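Local coordinates for putative modification methylase (Thermus thermophilus, PDB 2ZIG), which probably methylates cytosine at N4 in DNA, taking the methyl group from S-adenosyl-L-methionine, at residues E195-H198 and R199-Q203; F232-V235 and G236-V239; K181-Q184 and E185-E188. All coordinates share one frame; numbering follows the deposited sequence.

Contact 1: residues E195-H198 and R199-Q203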
loop_
_atom_site.group_PDB
_atom_site.type_symbol
_atom_site.label_atom_id
_atom_site.label_comp_id
_atom_site.label_asym_id
_atom_site.label_seq_id
_atom_site.Cartn_x
_atom_site.Cartn_y
_atom_site.Cartn_z
ATOM N N GLU B 195 -8.870 -15.233 -21.400
ATOM C CA GLU B 195 -9.353 -13.865 -21.282
ATOM C C GLU B 195 -9.488 -13.384 -19.840
ATOM O O GLU B 195 -9.003 -12.304 -19.493
ATOM C CB GLU B 195 -10.698 -13.700 -21.995
ATOM C CG GLU B 195 -11.202 -12.258 -21.985
ATOM C CD GLU B 195 -12.553 -12.087 -22.660
ATOM O OE1 GLU B 195 -13.556 -12.631 -22.141
ATOM O OE2 GLU B 195 -12.613 -11.404 -23.709
ATOM N N ASP B 196 -10.146 -14.174 -19.002
ATOM C CA ASP B 196 -10.335 -13.790 -17.615
ATOM C C ASP B 196 -9.010 -13.759 -16.867
ATOM O O ASP B 196 -8.738 -12.828 -16.100
ATOM C CB ASP B 196 -11.294 -14.755 -16.918
ATOM C CG ASP B 196 -12.646 -14.832 -17.604
ATOM O OD1 ASP B 196 -13.181 -13.768 -17.993
ATOM O OD2 ASP B 196 -13.181 -15.956 -17.745
ATOM N N PHE B 197 -8.181 -14.771 -17.101
ATOM C CA PHE B 197 -6.892 -14.865 -16.428
ATOM C C PHE B 197 -6.095 -13.573 -16.553
ATOM O O PHE B 197 -5.630 -13.017 -15.559
ATOM C CB PHE B 197 -6.074 -16.012 -17.013
ATOM C CG PHE B 197 -4.792 -16.269 -16.286
ATOM C CD1 PHE B 197 -4.754 -17.153 -15.211
ATOM C CD2 PHE B 197 -3.630 -15.608 -16.652
ATOM C CE1 PHE B 197 -3.574 -17.375 -14.507
ATOM C CE2 PHE B 197 -2.442 -15.818 -15.959
ATOM C CZ PHE B 197 -2.412 -16.703 -14.882
ATOM N N HIS B 198 -5.929 -13.101 -17.785
ATOM C CA HIS B 198 -5.165 -11.883 -18.019
ATOM C C HIS B 198 -5.847 -10.653 -17.448
ATOM O O HIS B 198 -5.182 -9.727 -16.997
ATOM C CB HIS B 198 -4.874 -11.737 -19.515
ATOM C CG HIS B 198 -3.919 -12.775 -20.021
ATOM N ND1 HIS B 198 -2.637 -12.903 -19.527
ATOM C CD2 HIS B 198 -4.082 -13.784 -20.909
ATOM C CE1 HIS B 198 -2.053 -13.948 -20.084
ATOM N NE2 HIS B 198 -2.907 -14.502 -20.926
ATOM N N ARG B 199 -7.174 -10.656 -17.436
ATOM C CA ARG B 199 -7.901 -9.535 -16.864
ATOM C C ARG B 199 -7.797 -9.540 -15.334
ATOM O O ARG B 199 -7.624 -8.487 -14.724
ATOM C CB ARG B 199 -9.370 -9.592 -17.258
ATOM C CG ARG B 199 -10.183 -8.406 -16.767
ATOM C CD ARG B 199 -11.653 -8.630 -17.063
ATOM N NE ARG B 199 -11.829 -9.139 -18.418
ATOM C CZ ARG B 199 -12.766 -10.013 -18.762
ATOM N NH1 ARG B 199 -13.608 -10.469 -17.841
ATOM N NH2 ARG B 199 -12.857 -10.442 -20.019
ATOM N N PHE B 200 -7.890 -10.720 -14.724
ATOM C CA PHE B 200 -7.836 -10.838 -13.264
ATOM C C PHE B 200 -6.441 -10.728 -12.653
ATOM O O PHE B 200 -6.230 -9.983 -11.689
ATOM C CB PHE B 200 -8.425 -12.168 -12.797
ATOM C CG PHE B 200 -9.841 -12.398 -13.210
ATOM C CD1 PHE B 200 -10.624 -11.363 -13.710
ATOM C CD2 PHE B 200 -10.411 -13.658 -13.052
ATOM C CE1 PHE B 200 -11.950 -11.577 -14.042
ATOM C CE2 PHE B 200 -11.738 -13.881 -13.382
ATOM C CZ PHE B 200 -12.510 -12.843 -13.876
ATOM N N PHE B 201 -5.498 -11.493 -13.193
ATOM C CA PHE B 201 -4.146 -11.482 -12.659
ATOM C C PHE B 201 -3.282 -10.316 -13.130
ATOM O O PHE B 201 -2.374 -10.477 -13.944
ATOM C CB PHE B 201 -3.445 -12.812 -12.949
ATOM C CG PHE B 201 -3.978 -13.963 -12.142
ATOM C CD1 PHE B 201 -5.078 -14.691 -12.582
ATOM C CD2 PHE B 201 -3.421 -14.274 -10.898
ATOM C CE1 PHE B 201 -5.624 -15.715 -11.790
ATOM C CE2 PHE B 201 -3.959 -15.291 -10.100
ATOM C CZ PHE B 201 -5.057 -16.007 -10.546
ATOM N N ARG B 202 -3.592 -9.137 -12.612
ATOM C CA ARG B 202 -2.849 -7.922 -12.909
ATOM C C ARG B 202 -2.866 -7.161 -11.593
ATOM O O ARG B 202 -3.684 -7.459 -10.725
ATOM C CB ARG B 202 -3.521 -7.124 -14.023
ATOM C CG ARG B 202 -4.962 -6.764 -13.760
ATOM C CD ARG B 202 -5.461 -5.854 -14.868
ATOM N NE ARG B 202 -5.473 -6.520 -16.162
ATOM C CZ ARG B 202 -5.042 -5.966 -17.293
ATOM N NH1 ARG B 202 -5.100 -6.650 -18.433
ATOM N NH2 ARG B 202 -4.531 -4.743 -17.284
ATOM N N GLN B 203 -1.980 -6.189 -11.427
ATOM C CA GLN B 203 -1.916 -5.492 -10.157
ATOM C C GLN B 203 -2.925 -4.368 -9.939
ATOM O O GLN B 203 -3.104 -3.914 -8.814
ATOM C CB GLN B 203 -0.482 -4.995 -9.901
ATOM C CG GLN B 203 -0.310 -4.336 -8.539
ATOM C CD GLN B 203 1.106 -4.422 -7.988
ATOM O OE1 GLN B 203 2.085 -4.221 -8.705
ATOM N NE2 GLN B 203 1.212 -4.698 -6.703
#
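F200 lays its ring against D196, the residue one helical turn earlier, and this is the tight part of the contact. The carbonyl O of D196 stands over a face of the ring, displaced toward the rim and 3.1 Å from F200 CG, while D196 CB makes a CH-pi contact 4.0 Å from the ring centroid. F200 N grips the same D196 O at 2.7 Å, almost in line with the carbonyl bond. R227, R230 and M231 of helix 222-232 touch the F200 side chain, and F200 is buried. The second close pair is F197 with F201, an offset stack with centroids 4.6 Å apart and planes inclined by 25°. CG of F197 stands anti to its backbone N (chi1 -174°), while that of F201 lies beside its own N, which lets the rings overlap although their residues are four apart. F201 N donates to F197 O (2.8 Å), closing the helix. Y157 of the second subunit meets F197 edge-to-face, and A161 of that subunit packs on the side chains of both F197 and F201.

The solvent side is looser. R199 bends at chi3 and lies alongside two acids: NH2 forms a salt bridge with E195 OE1 at 3.1 Å, their planes 52° apart, whereas NH1 faces D196 OD1 at 3.3 Å with the oxygen well out of the guanidinium plane. R202, the last residue of the inverse gamma turn centred on F201, turns its side chain back and makes weak hydrogen bonds from NE and NH1 to H198 O. The helix end is therefore amphipathic: its aromatic rings serve the packing, while E195 and D196 probably offset the charge of R199, the D196 pairing being one of charge and not of a directed N-H.

Contact 2: residues F232-V235 and G236-V239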
loop_
_atom_site.group_PDB
_atom_site.type_symbol
_atom_site.label_atom_id
_atom_site.label_comp_id
_atom_site.label_asym_id
_atom_site.label_seq_id
_atom_site.Cartn_x
_atom_site.Cartn_y
_atom_site.Cartn_z
ATOM N N PHE B 232 -8.215 -17.479 -6.240
ATOM C CA PHE B 232 -7.466 -18.080 -5.162
ATOM C C PHE B 232 -8.099 -19.209 -4.374
ATOM O O PHE B 232 -7.858 -19.326 -3.178
ATOM C CB PHE B 232 -6.997 -16.964 -4.225
ATOM C CG PHE B 232 -6.168 -15.917 -4.919
ATOM C CD1 PHE B 232 -4.904 -16.235 -5.422
ATOM C CD2 PHE B 232 -6.668 -14.631 -5.120
ATOM C CE1 PHE B 232 -4.147 -15.287 -6.123
ATOM C CE2 PHE B 232 -5.919 -13.675 -5.819
ATOM C CZ PHE B 232 -4.653 -14.008 -6.321
ATOM N N SER B 233 -8.912 -20.023 -5.045
ATOM C CA SER B 233 -9.534 -21.188 -4.433
ATOM C C SER B 233 -9.990 -22.081 -5.575
ATOM O O SER B 233 -10.039 -21.644 -6.720
ATOM C CB SER B 233 -10.743 -20.804 -3.573
ATOM O OG SER B 233 -11.870 -20.506 -4.377
ATOM N N PHE B 234 -10.316 -23.331 -5.257
ATOM C CA PHE B 234 -10.790 -24.292 -6.251
ATOM C C PHE B 234 -12.229 -24.666 -5.943
ATOM O O PHE B 234 -12.676 -24.536 -4.801
ATOM C CB PHE B 234 -9.935 -25.564 -6.212
ATOM C CG PHE B 234 -8.533 -25.368 -6.703
ATOM C CD1 PHE B 234 -8.258 -25.341 -8.065
ATOM C CD2 PHE B 234 -7.483 -25.199 -5.801
ATOM C CE1 PHE B 234 -6.956 -25.151 -8.527
ATOM C CE2 PHE B 234 -6.177 -25.008 -6.252
ATOM C CZ PHE B 234 -5.915 -24.984 -7.619
ATOM N N VAL B 235 -12.959 -25.123 -6.955
ATOM C CA VAL B 235 -14.335 -25.549 -6.742
ATOM C C VAL B 235 -14.283 -26.543 -5.577
ATOM O O VAL B 235 -13.374 -27.367 -5.504
ATOM C CB VAL B 235 -14.904 -26.257 -7.997
ATOM C CG1 VAL B 235 -16.291 -26.779 -7.720
ATOM C CG2 VAL B 235 -14.942 -25.287 -9.165
ATOM N N GLY B 236 -15.233 -26.452 -4.656
ATOM C CA GLY B 236 -15.228 -27.359 -3.523
ATOM C C GLY B 236 -14.491 -26.846 -2.290
ATOM O O GLY B 236 -14.765 -27.307 -1.181
ATOM N N ASP B 237 -13.558 -25.907 -2.468
ATOM C CA ASP B 237 -12.814 -25.343 -1.336
ATOM C C ASP B 237 -13.727 -24.579 -0.380
ATOM O O ASP B 237 -14.863 -24.235 -0.722
ATOM C CB ASP B 237 -11.735 -24.363 -1.803
ATOM C CG ASP B 237 -10.560 -25.040 -2.472
ATOM O OD1 ASP B 237 -10.444 -26.285 -2.399
ATOM O OD2 ASP B 237 -9.736 -24.310 -3.064
ATOM N N VAL B 238 -13.210 -24.305 0.814
ATOM C CA VAL B 238 -13.935 -23.566 1.839
ATOM C C VAL B 238 -13.453 -22.114 1.825
ATOM O O VAL B 238 -12.258 -21.846 1.986
ATOM C CB VAL B 238 -13.678 -24.149 3.254
ATOM C CG1 VAL B 238 -14.442 -23.335 4.298
ATOM C CG2 VAL B 238 -14.102 -25.621 3.304
ATOM N N VAL B 239 -14.385 -21.191 1.618
ATOM C CA VAL B 239 -14.073 -19.767 1.584
ATOM C C VAL B 239 -14.662 -19.129 2.831
ATOM O O VAL B 239 -15.860 -19.255 3.099
ATOM C CB VAL B 239 -14.673 -19.086 0.327
ATOM C CG1 VAL B 239 -14.405 -17.578 0.364
ATOM C CG2 VAL B 239 -14.066 -19.691 -0.932
#
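D237 and F234 hold each other by two hydrogen bonds that run in opposite directions. F234 N donates to D237 OD2 at 2.5 Å, a very short distance that should be read with caution, on a nearly straight path (161°). D237 N in turn donates to F234 O at 2.8 Å and closes a type II beta turn from F234 to D237. The carboxylate reaches back because D237 CG stands beside the backbone N and anti to the carbonyl carbon (chi1 -72°). It runs alongside the F234 side chain, its plane perpendicular to the ring; D237 OD2 lies at the edge of the F234 ring, near its plane, 3.4 Å from F234 CB. S233 adds a flank, with its CB 3.7 Å from D237 OD2.

The turn itself depends on G236, whose positive phi of 92° would jam a CB against V235 O. V235 CB points away from the following segment, though V235 CG1 still lies 3.3 Å from G236 N. S233 OG touches V239 CG2 loosely at 4.2 Å, its polar partner being V229 O at the end of the preceding helix.

Farther out, D237 OD1 forms a salt bridge with R180. This charge, added to the N-H of F234 on OD2, is likely to favour the ionised carboxylate in its buried setting. The turn's outer backbone is held as well: V235 N is hydrogen-bonded to S190 OG, and S233 O to R258 NH2.

The stretch thus links the end of helix 222-232 to strand 238-241 in the Rossmann-like methyltransferase core. That strand lies between parallel strands 41-46 and 259-264, reached through backbone bonds of V238 to H42 and L43 and of V239 to R259, while F234 packs on helix 184-190.

Contact 3: residues K181-Q184 and E185-E188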
loop_
_atom_site.group_PDB
_atom_site.type_symbol
_atom_site.label_atom_id
_atom_site.label_comp_id
_atom_site.label_asym_id
_atom_site.label_seq_id
_atom_site.Cartn_x
_atom_site.Cartn_y
_atom_site.Cartn_z
ATOM N N LYS B 181 -2.775 -28.742 -3.452
ATOM C CA LYS B 181 -2.929 -29.965 -4.239
ATOM C C LYS B 181 -4.402 -30.343 -4.448
ATOM O O LYS B 181 -5.011 -31.004 -3.611
ATOM C CB LYS B 181 -2.190 -31.121 -3.554
ATOM C CG LYS B 181 -0.755 -30.790 -3.154
ATOM C CD LYS B 181 -0.040 -31.996 -2.556
ATOM C CE LYS B 181 1.303 -31.601 -1.954
ATOM N NZ LYS B 181 2.152 -30.861 -2.931
ATOM N N PRO B 182 -4.987 -29.921 -5.579
ATOM C CA PRO B 182 -6.386 -30.208 -5.904
ATOM C C PRO B 182 -6.561 -31.447 -6.778
ATOM O O PRO B 182 -5.593 -31.961 -7.331
ATOM C CB PRO B 182 -6.812 -28.946 -6.627
ATOM C CG PRO B 182 -5.596 -28.659 -7.455
ATOM C CD PRO B 182 -4.446 -28.893 -6.490
ATOM N N THR B 183 -7.799 -31.918 -6.898
ATOM C CA THR B 183 -8.094 -33.083 -7.732
ATOM C C THR B 183 -8.141 -32.630 -9.189
ATOM O O THR B 183 -8.357 -31.450 -9.471
ATOM C CB THR B 183 -9.466 -33.721 -7.381
ATOM O OG1 THR B 183 -10.518 -32.789 -7.660
ATOM C CG2 THR B 183 -9.523 -34.110 -5.909
ATOM N N GLN B 184 -7.940 -33.562 -10.114
ATOM C CA GLN B 184 -7.967 -33.227 -11.530
ATOM C C GLN B 184 -9.219 -32.457 -11.910
ATOM O O GLN B 184 -9.150 -31.480 -12.652
ATOM C CB GLN B 184 -7.881 -34.489 -12.392
ATOM C CG GLN B 184 -6.476 -34.826 -12.862
ATOM C CD GLN B 184 -5.880 -33.747 -13.747
ATOM O OE1 GLN B 184 -6.478 -33.342 -14.748
ATOM N NE2 GLN B 184 -4.692 -33.278 -13.384
ATOM N N GLU B 185 -10.367 -32.893 -11.408
ATOM C CA GLU B 185 -11.600 -32.209 -11.740
ATOM C C GLU B 185 -11.614 -30.820 -11.110
ATOM O O GLU B 185 -12.270 -29.911 -11.620
ATOM C CB GLU B 185 -12.817 -33.013 -11.281
ATOM C CG GLU B 185 -12.999 -33.076 -9.784
ATOM C CD GLU B 185 -14.433 -33.403 -9.388
ATOM O OE1 GLU B 185 -14.681 -33.595 -8.176
ATOM O OE2 GLU B 185 -15.311 -33.460 -10.282
ATOM N N GLN B 186 -10.896 -30.652 -10.000
ATOM C CA GLN B 186 -10.843 -29.345 -9.354
ATOM C C GLN B 186 -10.068 -28.384 -10.249
ATOM O O GLN B 186 -10.466 -27.235 -10.438
ATOM C CB GLN B 186 -10.180 -29.425 -7.976
ATOM C CG GLN B 186 -11.153 -29.726 -6.833
ATOM C CD GLN B 186 -10.499 -29.627 -5.466
ATOM O OE1 GLN B 186 -9.408 -30.152 -5.255
ATOM N NE2 GLN B 186 -11.165 -28.958 -4.530
ATOM N N ARG B 187 -8.966 -28.868 -10.806
ATOM C CA ARG B 187 -8.150 -28.057 -11.691
ATOM C C ARG B 187 -8.944 -27.754 -12.959
ATOM O O ARG B 187 -9.014 -26.607 -13.406
ATOM C CB ARG B 187 -6.866 -28.802 -12.042
ATOM C CG ARG B 187 -5.987 -29.118 -10.842
ATOM C CD ARG B 187 -4.761 -29.885 -11.292
ATOM N NE ARG B 187 -4.090 -29.181 -12.380
ATOM C CZ ARG B 187 -3.357 -29.769 -13.321
ATOM N NH1 ARG B 187 -2.789 -29.037 -14.269
ATOM N NH2 ARG B 187 -3.200 -31.088 -13.321
ATOM N N GLU B 188 -9.555 -28.791 -13.524
ATOM C CA GLU B 188 -10.353 -28.647 -14.734
ATOM C C GLU B 188 -11.534 -27.705 -14.568
ATOM O O GLU B 188 -11.841 -26.933 -15.469
ATOM C CB GLU B 188 -10.865 -30.013 -15.194
ATOM C CG GLU B 188 -9.849 -30.801 -15.990
ATOM C CD GLU B 188 -10.316 -32.202 -16.324
ATOM O OE1 GLU B 188 -9.749 -32.797 -17.266
ATOM O OE2 GLU B 188 -11.237 -32.713 -15.645
#
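T183 and Q186 form a capping box at the start of helix 184-190: Q186 N donates to T183 OG1 at 3.2 Å, and the side chain of Q186 answers by reaching T183 N. Followed outward, Q186 CB rests 3.1 Å from T183 O, the carbonyl that also receives R187 N. Q186 CG lies 3.2 Å from T183 OG1. From there the extended chain (chi2 -173°) carries the amide past the cap, where Q186 OE1 accepts from T183 N at 2.9 Å, in the carbonyl plane and on a lone pair. Q186 OE1 also sits 3.2 Å from P182 CB. Q186 NE2 is hydrogen-bonded to V235 O in the loop before strand 238-241. With an alanine here, T183 N and V235 O would probably both be left without their amide partner, and the helix start would be less firmly joined to that loop. Beside the cap, P182 CG packs on R187 CG at 3.4 Å, while the R187 guanidinium pairs with E158 of the second subunit. The helix start thus lies at the surface, with P182 and Q186 touching F234 of the turn between helix 222-232 and strand 238-241.

Overall arrangement
From the N terminus the three contacts come in series, neither nesting nor crossing, and each closes only a turn of chain. Contact 3 caps the first turn of helix 184-190; contact 1 follows at the last turns of helix 194-200; contact 2 closes the turn leading into strand 238-241. Contacts 1 and 3, on the two helices that follow strand 167-174, are both brought to the loop between helix 222-232 and that parallel strand of the core sheet: contact 1 by F201 packing on F232, contact 3 by the Q186 amide and by P182 against F234. Contacts 1 and 3 stay about 11 Å apart at their nearest atoms. All three reach the second subunit.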